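Local coordinates for protein ORF59 (Human herpesvirus 8, PDB 3HSL) that acts as the accessory subunit of the viral DNA polymerase, raising its processivity in lytic replication, probably by keeping the enzyme on its template, at residues Tyr12-Asp17 / Asn69-Leu74; Lys23-Asn28 / Glu102-Asn107; Gly38-His43 / Phe88-Val93; Ala106-Ala111 / Thr133-Gly138. One frame throughout, in Å; residues are numbered along the deposited sequence.

Interaction 1 (Tyr12-Asp17 / Asn69-Leu74); sequences YGVRVD and NALTPL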
loop_
_atom_site.group_PDB
_atom_site.type_symbol
_atom_site.label_atom_id
_atom_site.label_comp_id
_atom_site.label_asym_id
_atom_site.label_seq_id
_atom_site.Cartn_x
_atom_site.Cartn_y
_atom_site.Cartn_z
ATOM N N TYR A 12 14.767 26.182 5.022
ATOM C CA TYR A 12 14.207 25.763 6.324
ATOM C C TYR A 12 13.989 24.266 6.473
ATOM O O TYR A 12 13.360 23.635 5.635
ATOM C CB TYR A 12 12.880 26.498 6.579
ATOM C CG TYR A 12 12.227 26.272 7.931
ATOM C CD1 TYR A 12 12.620 27.010 9.038
ATOM C CD2 TYR A 12 11.216 25.331 8.101
ATOM C CE1 TYR A 12 12.031 26.818 10.284
ATOM C CE2 TYR A 12 10.618 25.128 9.344
ATOM C CZ TYR A 12 11.033 25.879 10.434
ATOM O OH TYR A 12 10.462 25.704 11.677
ATOM N N GLY A 13 14.518 23.714 7.557
ATOM C CA GLY A 13 14.407 22.295 7.846
ATOM C C GLY A 13 13.966 22.045 9.269
ATOM O O GLY A 13 14.104 22.904 10.131
ATOM N N VAL A 14 13.432 20.858 9.516
ATOM C CA VAL A 14 12.957 20.503 10.834
ATOM C C VAL A 14 13.196 19.013 11.113
ATOM O O VAL A 14 13.081 18.178 10.207
ATOM C CB VAL A 14 11.446 20.853 10.952
ATOM C CG1 VAL A 14 10.595 19.965 10.030
ATOM C CG2 VAL A 14 10.970 20.725 12.366
ATOM N N ARG A 15 13.535 18.695 12.359
ATOM C CA ARG A 15 13.738 17.329 12.798
ATOM C C ARG A 15 12.411 16.903 13.414
ATOM O O ARG A 15 11.828 17.640 14.224
ATOM C CB ARG A 15 14.853 17.224 13.833
ATOM C CG ARG A 15 14.926 15.848 14.516
ATOM C CD ARG A 15 15.878 15.852 15.718
ATOM N NE ARG A 15 15.723 14.671 16.586
ATOM C CZ ARG A 15 14.827 14.563 17.578
ATOM N NH1 ARG A 15 13.981 15.556 17.853
ATOM N NH2 ARG A 15 14.771 13.451 18.304
ATOM N N VAL A 16 11.941 15.716 13.030
ATOM C CA VAL A 16 10.663 15.157 13.505
ATOM C C VAL A 16 10.807 14.302 14.776
ATOM O O VAL A 16 11.597 13.363 14.802
ATOM C CB VAL A 16 10.025 14.321 12.369
ATOM C CG1 VAL A 16 8.690 13.717 12.797
ATOM C CG2 VAL A 16 9.855 15.192 11.120
ATOM N N ASP A 17 10.048 14.624 15.825
ATOM C CA ASP A 17 10.119 13.858 17.078
ATOM C C ASP A 17 9.345 12.545 16.892
ATOM O O ASP A 17 8.167 12.428 17.286
ATOM C CB ASP A 17 9.557 14.679 18.243
ATOM C CG ASP A 17 9.692 13.969 19.584
ATOM O OD1 ASP A 17 9.847 12.727 19.615
ATOM O OD2 ASP A 17 9.639 14.660 20.624
ATOM N N ASN A 69 4.351 20.727 19.047
ATOM C CA ASN A 69 5.629 20.294 19.629
ATOM C C ASN A 69 6.246 18.992 19.153
ATOM O O ASN A 69 6.915 18.310 19.928
ATOM C CB ASN A 69 5.496 20.243 21.148
ATOM C CG ASN A 69 5.294 21.608 21.752
ATOM O OD1 ASN A 69 6.147 22.504 21.619
ATOM N ND2 ASN A 69 4.161 21.781 22.430
ATOM N N ALA A 70 6.032 18.637 17.890
ATOM C CA ALA A 70 6.602 17.402 17.371
ATOM C C ALA A 70 7.751 17.746 16.448
ATOM O O ALA A 70 8.308 16.874 15.769
ATOM C CB ALA A 70 5.546 16.591 16.624
ATOM N N LEU A 71 8.117 19.020 16.417
ATOM C CA LEU A 71 9.165 19.434 15.526
ATOM C C LEU A 71 10.174 20.380 16.155
ATOM O O LEU A 71 9.830 21.225 16.996
ATOM C CB LEU A 71 8.549 20.070 14.271
ATOM C CG LEU A 71 7.455 19.342 13.465
ATOM C CD1 LEU A 71 6.126 19.456 14.213
ATOM C CD2 LEU A 71 7.243 19.957 12.105
ATOM N N THR A 72 11.424 20.215 15.731
ATOM C CA THR A 72 12.537 21.037 16.180
ATOM C C THR A 72 13.281 21.510 14.931
ATOM O O THR A 72 13.819 20.693 14.193
ATOM C CB THR A 72 13.476 20.280 17.164
ATOM O OG1 THR A 72 12.765 19.989 18.376
ATOM C CG2 THR A 72 14.690 21.127 17.522
ATOM N N PRO A 73 13.310 22.836 14.691
ATOM C CA PRO A 73 13.979 23.388 13.507
ATOM C C PRO A 73 15.488 23.207 13.537
ATOM O O PRO A 73 16.073 23.106 14.611
ATOM C CB PRO A 73 13.627 24.884 13.562
ATOM C CG PRO A 73 13.264 25.155 14.967
ATOM C CD PRO A 73 12.717 23.890 15.539
ATOM N N LEU A 74 16.106 23.168 12.362
ATOM C CA LEU A 74 17.550 23.014 12.276
ATOM C C LEU A 74 18.213 24.379 12.283
ATOM O O LEU A 74 17.746 25.312 11.614
ATOM C CB LEU A 74 17.938 22.239 11.022
ATOM C CG LEU A 74 17.417 20.807 10.909
ATOM C CD1 LEU A 74 17.910 20.181 9.603
ATOM C CD2 LEU A 74 17.828 19.964 12.135
#
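Y12 runs alongside P73, its phenol end meeting the proline ring, OH to CB 3.8 Å. Y12 carries CG opposite its backbone N (chi1 -175°), which swings the ring toward P73; its OH is hydrogen-bonded to A46 O and its ring meets H77 edge-to-face. Strand 71-73 is the outermost strand, within this chain, of a five-stranded antiparallel sheet, with strand 12-16 as its neighbour. On the face that P73 shares with V14, V16 and L71, V14 and L71 cross obliquely, V14 CG1 reaching L71 CD2 at 3.9 Å. V14 continues onto I113, and L71 onto P49 and L51. L74 lies against bare main chain, its CG 4.0 Å from G13 C. R15 N gives a nearly straight bond to T72 O (2.7 Å, 178°), and T72 N answers to R15 O at 3.0 Å. At the far end D17 N donates to A70 O at 2.8 Å, while D17 OD1 caps L20 N at the start of helix 18-35. Main-chain bonds therefore hold the outer strand; V14, V16 and L71 face the interior, R15 and T72 lie exposed on the reverse face, and D17 links this sheet edge to the helix.

Interaction 2 (Lys23-Asn28 / Glu102-Asn107); sequences KIRRVN and ELFGAN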
loop_
_atom_site.group_PDB
_atom_site.type_symbol
_atom_site.label_atom_id
_atom_site.label_comp_id
_atom_site.label_asym_id
_atom_site.label_seq_id
_atom_site.Cartn_x
_atom_site.Cartn_y
_atom_site.Cartn_z
ATOM N N LYS A 23 3.969 7.419 20.200
ATOM C CA LYS A 23 2.992 7.415 21.274
ATOM C C LYS A 23 1.620 7.807 20.741
ATOM O O LYS A 23 0.609 7.493 21.348
ATOM C CB LYS A 23 3.428 8.347 22.405
ATOM N N ILE A 24 1.606 8.489 19.599
ATOM C CA ILE A 24 0.372 8.964 18.976
ATOM C C ILE A 24 -0.070 8.141 17.769
ATOM O O ILE A 24 -1.174 8.338 17.259
ATOM C CB ILE A 24 0.563 10.425 18.525
ATOM C CG1 ILE A 24 0.855 11.310 19.729
ATOM C CG2 ILE A 24 -0.670 10.964 17.806
ATOM C CD1 ILE A 24 1.194 12.730 19.330
ATOM N N ARG A 25 0.796 7.228 17.328
ATOM C CA ARG A 25 0.569 6.360 16.161
ATOM C C ARG A 25 -0.878 5.835 15.981
ATOM O O ARG A 25 -1.426 5.843 14.870
ATOM C CB ARG A 25 1.567 5.199 16.178
ATOM C CG ARG A 25 1.582 4.431 14.891
ATOM C CD ARG A 25 2.592 3.298 14.839
ATOM N NE ARG A 25 2.520 2.692 13.509
ATOM C CZ ARG A 25 1.617 1.774 13.147
ATOM N NH1 ARG A 25 0.691 1.339 14.014
ATOM N NH2 ARG A 25 1.632 1.283 11.910
ATOM N N ARG A 26 -1.472 5.390 17.083
ATOM C CA ARG A 26 -2.826 4.848 17.139
ATOM C C ARG A 26 -3.836 5.818 16.521
ATOM O O ARG A 26 -4.785 5.403 15.867
ATOM C CB ARG A 26 -3.139 4.601 18.616
ATOM C CG ARG A 26 -4.135 3.521 18.984
ATOM C CD ARG A 26 -3.854 3.209 20.500
ATOM N NE ARG A 26 -4.186 1.847 20.917
ATOM C CZ ARG A 26 -3.323 0.838 20.816
ATOM N NH1 ARG A 26 -2.109 1.056 20.318
ATOM N NH2 ARG A 26 -3.662 -0.386 21.207
ATOM N N VAL A 27 -3.637 7.113 16.724
ATOM C CA VAL A 27 -4.546 8.092 16.152
ATOM C C VAL A 27 -4.371 8.112 14.630
ATOM O O VAL A 27 -5.355 8.182 13.880
ATOM C CB VAL A 27 -4.316 9.513 16.701
ATOM C CG1 VAL A 27 -5.356 10.460 16.128
ATOM C CG2 VAL A 27 -4.403 9.532 18.212
ATOM N N ASN A 28 -3.120 8.050 14.182
ATOM C CA ASN A 28 -2.822 8.070 12.769
ATOM C C ASN A 28 -3.342 6.840 12.024
ATOM O O ASN A 28 -3.815 6.961 10.902
ATOM C CB ASN A 28 -1.323 8.193 12.553
ATOM C CG ASN A 28 -0.972 8.382 11.104
ATOM O OD1 ASN A 28 -1.445 9.323 10.450
ATOM N ND2 ASN A 28 -0.133 7.493 10.586
ATOM N N GLU A 102 5.039 6.978 6.631
ATOM C CA GLU A 102 6.443 6.789 6.973
ATOM C C GLU A 102 6.839 7.572 8.217
ATOM O O GLU A 102 7.713 7.133 8.960
ATOM C CB GLU A 102 7.334 7.215 5.808
ATOM C CG GLU A 102 6.968 6.564 4.476
ATOM C CD GLU A 102 7.028 5.056 4.533
ATOM O OE1 GLU A 102 8.013 4.524 5.110
ATOM O OE2 GLU A 102 6.093 4.403 4.001
ATOM N N LEU A 103 6.218 8.724 8.460
ATOM C CA LEU A 103 6.576 9.477 9.666
ATOM C C LEU A 103 6.143 8.703 10.904
ATOM O O LEU A 103 6.795 8.781 11.932
ATOM C CB LEU A 103 5.993 10.895 9.674
ATOM C CG LEU A 103 6.495 11.874 8.604
ATOM C CD1 LEU A 103 5.709 13.177 8.643
ATOM C CD2 LEU A 103 7.985 12.146 8.728
ATOM N N PHE A 104 5.043 7.963 10.781
ATOM C CA PHE A 104 4.476 7.141 11.861
ATOM C C PHE A 104 4.873 5.673 11.811
ATOM O O PHE A 104 4.377 4.871 12.606
ATOM C CB PHE A 104 2.945 7.235 11.880
ATOM C CG PHE A 104 2.420 8.508 12.453
ATOM C CD1 PHE A 104 2.120 8.587 13.816
ATOM C CD2 PHE A 104 2.223 9.622 11.656
ATOM C CE1 PHE A 104 1.633 9.749 14.371
ATOM C CE2 PHE A 104 1.733 10.800 12.205
ATOM C CZ PHE A 104 1.438 10.859 13.571
ATOM N N GLY A 105 5.757 5.319 10.885
ATOM C CA GLY A 105 6.195 3.936 10.774
ATOM C C GLY A 105 6.709 3.422 12.102
ATOM O O GLY A 105 7.325 4.166 12.863
ATOM N N ALA A 106 6.455 2.150 12.382
ATOM C CA ALA A 106 6.917 1.537 13.624
ATOM C C ALA A 106 8.436 1.385 13.635
ATOM O O ALA A 106 9.118 1.747 14.603
ATOM C CB ALA A 106 6.256 0.172 13.825
ATOM N N ASN A 107 8.972 0.849 12.551
ATOM C CA ASN A 107 10.416 0.603 12.477
ATOM C C ASN A 107 11.212 1.867 12.094
ATOM O O ASN A 107 12.272 1.746 11.473
ATOM C CB ASN A 107 10.668 -0.573 11.499
ATOM C CG ASN A 107 12.023 -1.238 11.668
ATOM O OD1 ASN A 107 12.892 -0.757 12.383
ATOM N ND2 ASN A 107 12.204 -2.372 10.995
#
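F104 sets CG opposite its carbonyl carbon (chi1 -76°) and N28 sets its CG opposite the backbone N (chi1 -173°); these two choices turn the phenyl ring and the carboxamide toward each other, one stacked over the other. This is a helix-to-loop contact in the processivity-factor fold: a weakly bonded, kinked part of helix 18-35 packs on the residues that follow helix 99-103. N28 CB stands over the centre of the F104 ring, 3.6 Å from the centroid, as a CH-pi contact. Farther along, the amide is stacked over the CG end of the ring with the two planes 19° apart, its ND2 3.3 Å from F104 CG. Along the ring's CD1-CE1 side runs the helix backbone, with R25 CA 3.6 Å from F104 CD1, and I24 adds its CG2 at 4.3 Å from F104 CE1. L21 also packs on the phenyl group, and F104 is thus buried between the helix, the loop and I67 of strand 61-67. R25, extended from CG to NE, passes alongside the F104 backbone; its guanidinium also has a long, weak ion pair with E29. At the end of helix 99-103 and in the loop after it, E102 and N107 pack on G96 and G94 of the second subunit. F104 O lies at the edge of the R25 guanidinium, near its plane, and takes a weak hydrogen bond from R25 NE at 3.0 Å.

Interaction 3 (Gly38-His43 / Phe88-Val93); sequences GVVQVH and FRNTSV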
loop_
_atom_site.group_PDB
_atom_site.type_symbol
_atom_site.label_atom_id
_atom_site.label_comp_id
_atom_site.label_asym_id
_atom_site.label_seq_id
_atom_site.Cartn_x
_atom_site.Cartn_y
_atom_site.Cartn_z
ATOM N N GLY A 38 -4.577 13.158 1.529
ATOM C CA GLY A 38 -4.566 14.448 2.158
ATOM C C GLY A 38 -3.403 15.349 1.871
ATOM O O GLY A 38 -2.605 15.116 0.946
ATOM N N VAL A 39 -3.324 16.391 2.698
ATOM C CA VAL A 39 -2.294 17.404 2.617
ATOM C C VAL A 39 -1.565 17.455 3.936
ATOM O O VAL A 39 -2.199 17.441 4.980
ATOM C CB VAL A 39 -2.941 18.777 2.362
ATOM C CG1 VAL A 39 -1.924 19.890 2.442
ATOM C CG2 VAL A 39 -3.639 18.792 1.001
ATOM N N VAL A 40 -0.234 17.506 3.893
ATOM C CA VAL A 40 0.563 17.605 5.105
ATOM C C VAL A 40 1.010 19.057 5.217
ATOM O O VAL A 40 1.352 19.689 4.196
ATOM C CB VAL A 40 1.824 16.709 5.080
ATOM C CG1 VAL A 40 2.600 16.848 6.403
ATOM C CG2 VAL A 40 1.462 15.259 4.866
ATOM N N GLN A 41 1.010 19.586 6.444
ATOM C CA GLN A 41 1.412 20.959 6.676
ATOM C C GLN A 41 2.354 21.133 7.846
ATOM O O GLN A 41 2.263 20.407 8.862
ATOM C CB GLN A 41 0.188 21.819 6.991
ATOM C CG GLN A 41 -0.849 21.891 5.903
ATOM C CD GLN A 41 -2.082 22.663 6.318
ATOM O OE1 GLN A 41 -2.521 22.601 7.472
ATOM N NE2 GLN A 41 -2.652 23.397 5.367
ATOM N N VAL A 42 3.250 22.113 7.678
ATOM C CA VAL A 42 4.209 22.522 8.688
ATOM C C VAL A 42 3.962 24.013 8.821
ATOM O O VAL A 42 4.251 24.780 7.903
ATOM C CB VAL A 42 5.650 22.193 8.311
ATOM C CG1 VAL A 42 6.614 22.850 9.298
ATOM C CG2 VAL A 42 5.847 20.672 8.288
ATOM N N HIS A 43 3.428 24.430 9.967
ATOM C CA HIS A 43 3.050 25.824 10.157
ATOM C C HIS A 43 3.096 26.294 11.599
ATOM O O HIS A 43 3.134 25.485 12.528
ATOM C CB HIS A 43 1.601 25.899 9.730
ATOM C CG HIS A 43 0.754 24.935 10.487
ATOM N ND1 HIS A 43 0.027 25.301 11.595
ATOM C CD2 HIS A 43 0.524 23.610 10.304
ATOM C CE1 HIS A 43 -0.621 24.247 12.063
ATOM N NE2 HIS A 43 -0.336 23.207 11.298
ATOM N N PHE A 88 1.819 20.661 1.435
ATOM C CA PHE A 88 1.998 19.702 0.326
ATOM C C PHE A 88 1.149 18.450 0.488
ATOM O O PHE A 88 0.605 18.197 1.567
ATOM C CB PHE A 88 3.471 19.324 0.225
ATOM C CG PHE A 88 4.050 18.873 1.517
ATOM C CD1 PHE A 88 4.168 17.523 1.808
ATOM C CD2 PHE A 88 4.481 19.810 2.462
ATOM C CE1 PHE A 88 4.717 17.094 3.036
ATOM C CE2 PHE A 88 5.029 19.405 3.688
ATOM C CZ PHE A 88 5.145 18.037 3.973
ATOM N N ARG A 89 1.026 17.658 -0.569
ATOM C CA ARG A 89 0.194 16.457 -0.490
ATOM C C ARG A 89 0.982 15.339 0.166
ATOM O O ARG A 89 2.172 15.225 -0.139
ATOM C CB ARG A 89 -0.334 16.109 -1.891
ATOM C CG ARG A 89 0.734 16.039 -2.945
ATOM C CD ARG A 89 0.228 15.803 -4.373
ATOM N NE ARG A 89 -0.584 16.898 -4.907
ATOM C CZ ARG A 89 -0.919 17.045 -6.202
ATOM N NH1 ARG A 89 -0.511 16.169 -7.121
ATOM N NH2 ARG A 89 -1.666 18.077 -6.596
ATOM N N ASN A 90 0.390 14.515 1.057
ATOM C CA ASN A 90 1.265 13.449 1.597
ATOM C C ASN A 90 1.576 12.326 0.647
ATOM O O ASN A 90 2.558 11.630 0.830
ATOM C CB ASN A 90 1.086 12.967 3.072
ATOM C CG ASN A 90 -0.229 12.350 3.335
ATOM O OD1 ASN A 90 -1.172 12.627 2.626
ATOM N ND2 ASN A 90 -0.313 11.508 4.360
ATOM N N THR A 91 0.744 12.152 -0.366
ATOM C CA THR A 91 1.028 11.155 -1.387
ATOM C C THR A 91 1.204 11.891 -2.727
ATOM O O THR A 91 0.230 12.211 -3.407
ATOM C CB THR A 91 -0.044 10.041 -1.518
ATOM O OG1 THR A 91 -0.297 9.438 -0.236
ATOM C CG2 THR A 91 0.441 8.984 -2.511
ATOM N N SER A 92 2.458 12.154 -3.091
ATOM C CA SER A 92 2.823 12.836 -4.335
ATOM C C SER A 92 2.213 12.045 -5.466
ATOM O O SER A 92 2.074 10.838 -5.330
ATOM C CB SER A 92 4.333 12.797 -4.476
ATOM O OG SER A 92 4.962 13.259 -3.292
ATOM N N VAL A 93 1.844 12.674 -6.580
ATOM C CA VAL A 93 1.239 11.865 -7.652
ATOM C C VAL A 93 2.262 10.915 -8.248
ATOM O O VAL A 93 3.445 11.251 -8.357
ATOM C CB VAL A 93 0.383 12.664 -8.745
ATOM C CG1 VAL A 93 -0.086 11.745 -9.904
ATOM C CG2 VAL A 93 -0.844 13.340 -8.096
#
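V40 and F88 form a hydrogen-bonded antiparallel pair, V40 N to F88 O at 2.6 Å and F88 N to V40 O at 3.0 Å, and the ladder runs one step further through N90 N to G38 O at 3.1 Å. The side chains of V40 and F88 share a face of the sheet. F88 holds CG between its backbone N and carbonyl carbon (chi1 52°), a turn that lays the ring back across the neighbouring strand instead of extending it outward. V40 CB and its CG1 branch meet the CE1-CZ end of that ring, V40 CB lying 3.6 Å from F88 CE1 and V40 CG1 3.7 Å from F88 CZ. Over one ring face, offset toward the rim, comes V40 O, the same oxygen that receives F88 N. This is an antiparallel edge-strand pairing within the accessory-subunit fold: strand 83-89 is the outermost of its sheet within the chain, and strand 39-43 sits between it and strand 49-56. V40 also packs on L51, and F88 on F115, with H99 meeting the F88 ring edge-to-face. At the adjoining pair, V39 with R89, the side chains diverge: V39 CG1 rests 3.2 Å from F88 O, whereas R89 leads away to a salt bridge with D151. Past R89 the strand gives way to a loop, and N90 is held there through its main chain, its N on G38 and its O receiving H99 ND1. Farther along, S92 packs on T142 and V93 on N107, both of the second subunit.

Interaction 4 (Ala106-Ala111 / Thr133-Gly138); sequences ANVLDA and TTISYG
A classic beta bulge sets L109 and D110 of strand 108-116 opposite the single residue S136 of the antiparallel strand 130-137. S136 O is gripped twice, by L109 N at 2.7 Å and D110 N at 3.2 Å, while S136 N donates to D110 O at 2.9 Å. The extra residue shifts the register by one between V108 and D110. The close packing is on the face of A111 and I135, where A111 CB touches I135 CD1 at 3.6 Å. V108 meets I135 at about a right angle, CG2 to CG2 3.8 Å. L103 backs both A111 and I135, and V18 of helix 18-35 covers V108 and A111. The CB of Y137 points away from strand 108-116, but its buried ring packs beside V108, CE1 to CG2 at 4.1 Å, with I135 CG2 over one face; its OH hydrogen-bonds E102 OE1, and it also packs on S95 of the second subunit. The other side is looser and more exposed: D110 and S136 point out from the sheet and their side chains approach loosely, CB to CB 4.3 Å. There L109, its CG opposite the backbone N (chi1 -150°), drapes CD2 along the main chain, 3.6 Å from Y137 O.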
loop_
_atom_site.group_PDB
_atom_site.type_symbol
_atom_site.label_atom_id
_atom_site.label_comp_id
_atom_site.label_asym_id
_atom_site.label_seq_id
_atom_site.Cartn_x
_atom_site.Cartn_y
_atom_site.Cartn_z
ATOM N N ALA A 106 6.455 2.150 12.382
ATOM C CA ALA A 106 6.917 1.537 13.624
ATOM C C ALA A 106 8.436 1.385 13.635
ATOM O O ALA A 106 9.118 1.747 14.603
ATOM C CB ALA A 106 6.256 0.172 13.825
ATOM N N ASN A 107 8.972 0.849 12.551
ATOM C CA ASN A 107 10.416 0.603 12.477
ATOM C C ASN A 107 11.212 1.867 12.094
ATOM O O ASN A 107 12.272 1.746 11.473
ATOM C CB ASN A 107 10.668 -0.573 11.499
ATOM C CG ASN A 107 12.023 -1.238 11.668
ATOM O OD1 ASN A 107 12.892 -0.757 12.383
ATOM N ND2 ASN A 107 12.204 -2.372 10.995
ATOM N N VAL A 108 10.704 3.059 12.457
ATOM C CA VAL A 108 11.390 4.325 12.150
ATOM C C VAL A 108 12.286 4.744 13.298
ATOM O O VAL A 108 11.858 4.811 14.429
ATOM C CB VAL A 108 10.441 5.476 11.753
ATOM C CG1 VAL A 108 11.199 6.798 11.665
ATOM C CG2 VAL A 108 9.765 5.183 10.426
ATOM N N LEU A 109 13.538 5.027 12.957
ATOM C CA LEU A 109 14.586 5.403 13.887
ATOM C C LEU A 109 14.669 6.915 14.041
ATOM O O LEU A 109 14.785 7.409 15.145
ATOM C CB LEU A 109 15.907 4.861 13.339
ATOM C CG LEU A 109 16.984 4.498 14.348
ATOM C CD1 LEU A 109 16.404 3.380 15.180
ATOM C CD2 LEU A 109 18.229 4.011 13.649
ATOM N N ASP A 110 14.605 7.632 12.919
ATOM C CA ASP A 110 14.658 9.103 12.842
ATOM C C ASP A 110 14.016 9.637 11.557
ATOM O O ASP A 110 13.886 8.906 10.586
ATOM C CB ASP A 110 16.104 9.573 12.961
ATOM C CG ASP A 110 16.630 9.392 14.364
ATOM O OD1 ASP A 110 15.787 9.571 15.296
ATOM O OD2 ASP A 110 17.856 9.080 14.555
ATOM N N ALA A 111 13.622 10.907 11.559
ATOM C CA ALA A 111 12.994 11.537 10.396
ATOM C C ALA A 111 13.148 13.051 10.408
ATOM O O ALA A 111 13.213 13.667 11.475
ATOM C CB ALA A 111 11.514 11.171 10.325
ATOM N N THR A 133 11.923 14.744 2.646
ATOM C CA THR A 133 11.648 14.027 3.864
ATOM C C THR A 133 12.660 12.912 3.847
ATOM O O THR A 133 12.812 12.185 2.854
ATOM C CB THR A 133 10.208 13.489 3.922
ATOM O OG1 THR A 133 9.293 14.592 3.878
ATOM C CG2 THR A 133 9.969 12.696 5.198
ATOM N N THR A 134 13.361 12.787 4.957
ATOM C CA THR A 134 14.349 11.772 5.107
ATOM C C THR A 134 13.866 10.876 6.201
ATOM O O THR A 134 13.579 11.359 7.298
ATOM C CB THR A 134 15.686 12.383 5.505
ATOM O OG1 THR A 134 16.174 13.147 4.398
ATOM C CG2 THR A 134 16.712 11.294 5.833
ATOM N N ILE A 135 13.778 9.582 5.896
ATOM C CA ILE A 135 13.378 8.580 6.875
ATOM C C ILE A 135 14.559 7.589 7.091
ATOM O O ILE A 135 15.223 7.173 6.124
ATOM C CB ILE A 135 12.091 7.806 6.453
ATOM C CG1 ILE A 135 10.911 8.751 6.112
ATOM C CG2 ILE A 135 11.695 6.795 7.524
ATOM C CD1 ILE A 135 10.394 9.661 7.247
ATOM N N SER A 136 14.810 7.228 8.355
ATOM C CA SER A 136 15.862 6.293 8.724
ATOM C C SER A 136 15.178 5.191 9.497
ATOM O O SER A 136 14.576 5.444 10.534
ATOM C CB SER A 136 16.916 6.970 9.588
ATOM O OG SER A 136 17.492 8.058 8.893
ATOM N N TYR A 137 15.282 3.970 8.978
ATOM C CA TYR A 137 14.644 2.792 9.555
ATOM C C TYR A 137 15.399 2.082 10.684
ATOM O O TYR A 137 16.556 2.395 10.957
ATOM C CB TYR A 137 14.244 1.851 8.403
ATOM C CG TYR A 137 13.270 2.564 7.489
ATOM C CD1 TYR A 137 11.916 2.612 7.801
ATOM C CD2 TYR A 137 13.703 3.193 6.324
ATOM C CE1 TYR A 137 11.019 3.258 6.988
ATOM C CE2 TYR A 137 12.808 3.853 5.484
ATOM C CZ TYR A 137 11.461 3.884 5.822
ATOM O OH TYR A 137 10.543 4.536 5.009
ATOM N N GLY A 138 14.725 1.130 11.330
ATOM C CA GLY A 138 15.265 0.335 12.436
ATOM C C GLY A 138 16.676 -0.152 12.211
ATOM O O GLY A 138 17.597 0.267 12.921
#

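In the fold
Interactions 1 and 4 belong to one five-stranded antiparallel sheet, their centres 14 Å apart, and strands 12-16 and 108-116 are joined between them by V16 N and A111 O at 2.9 Å, probably a hydrogen bond. Interaction 2 leads directly into interaction 4, sharing A106 and N107, with centres 11 Å apart; L103 CD2 packs on I135 CD1 at 3.8 Å. Interaction 3 lies on a different set of strands, nested in the loop closed by interaction 2, and touches interaction 1 through V42 CG1 and L71 CD2 at 4.1 Å. Helix 18-35 follows strand 12-16 and precedes strand 39-43, so it connects interactions 1, 2 and 3 along the chain. Interactions 2, 3 and 4 all reach the second subunit.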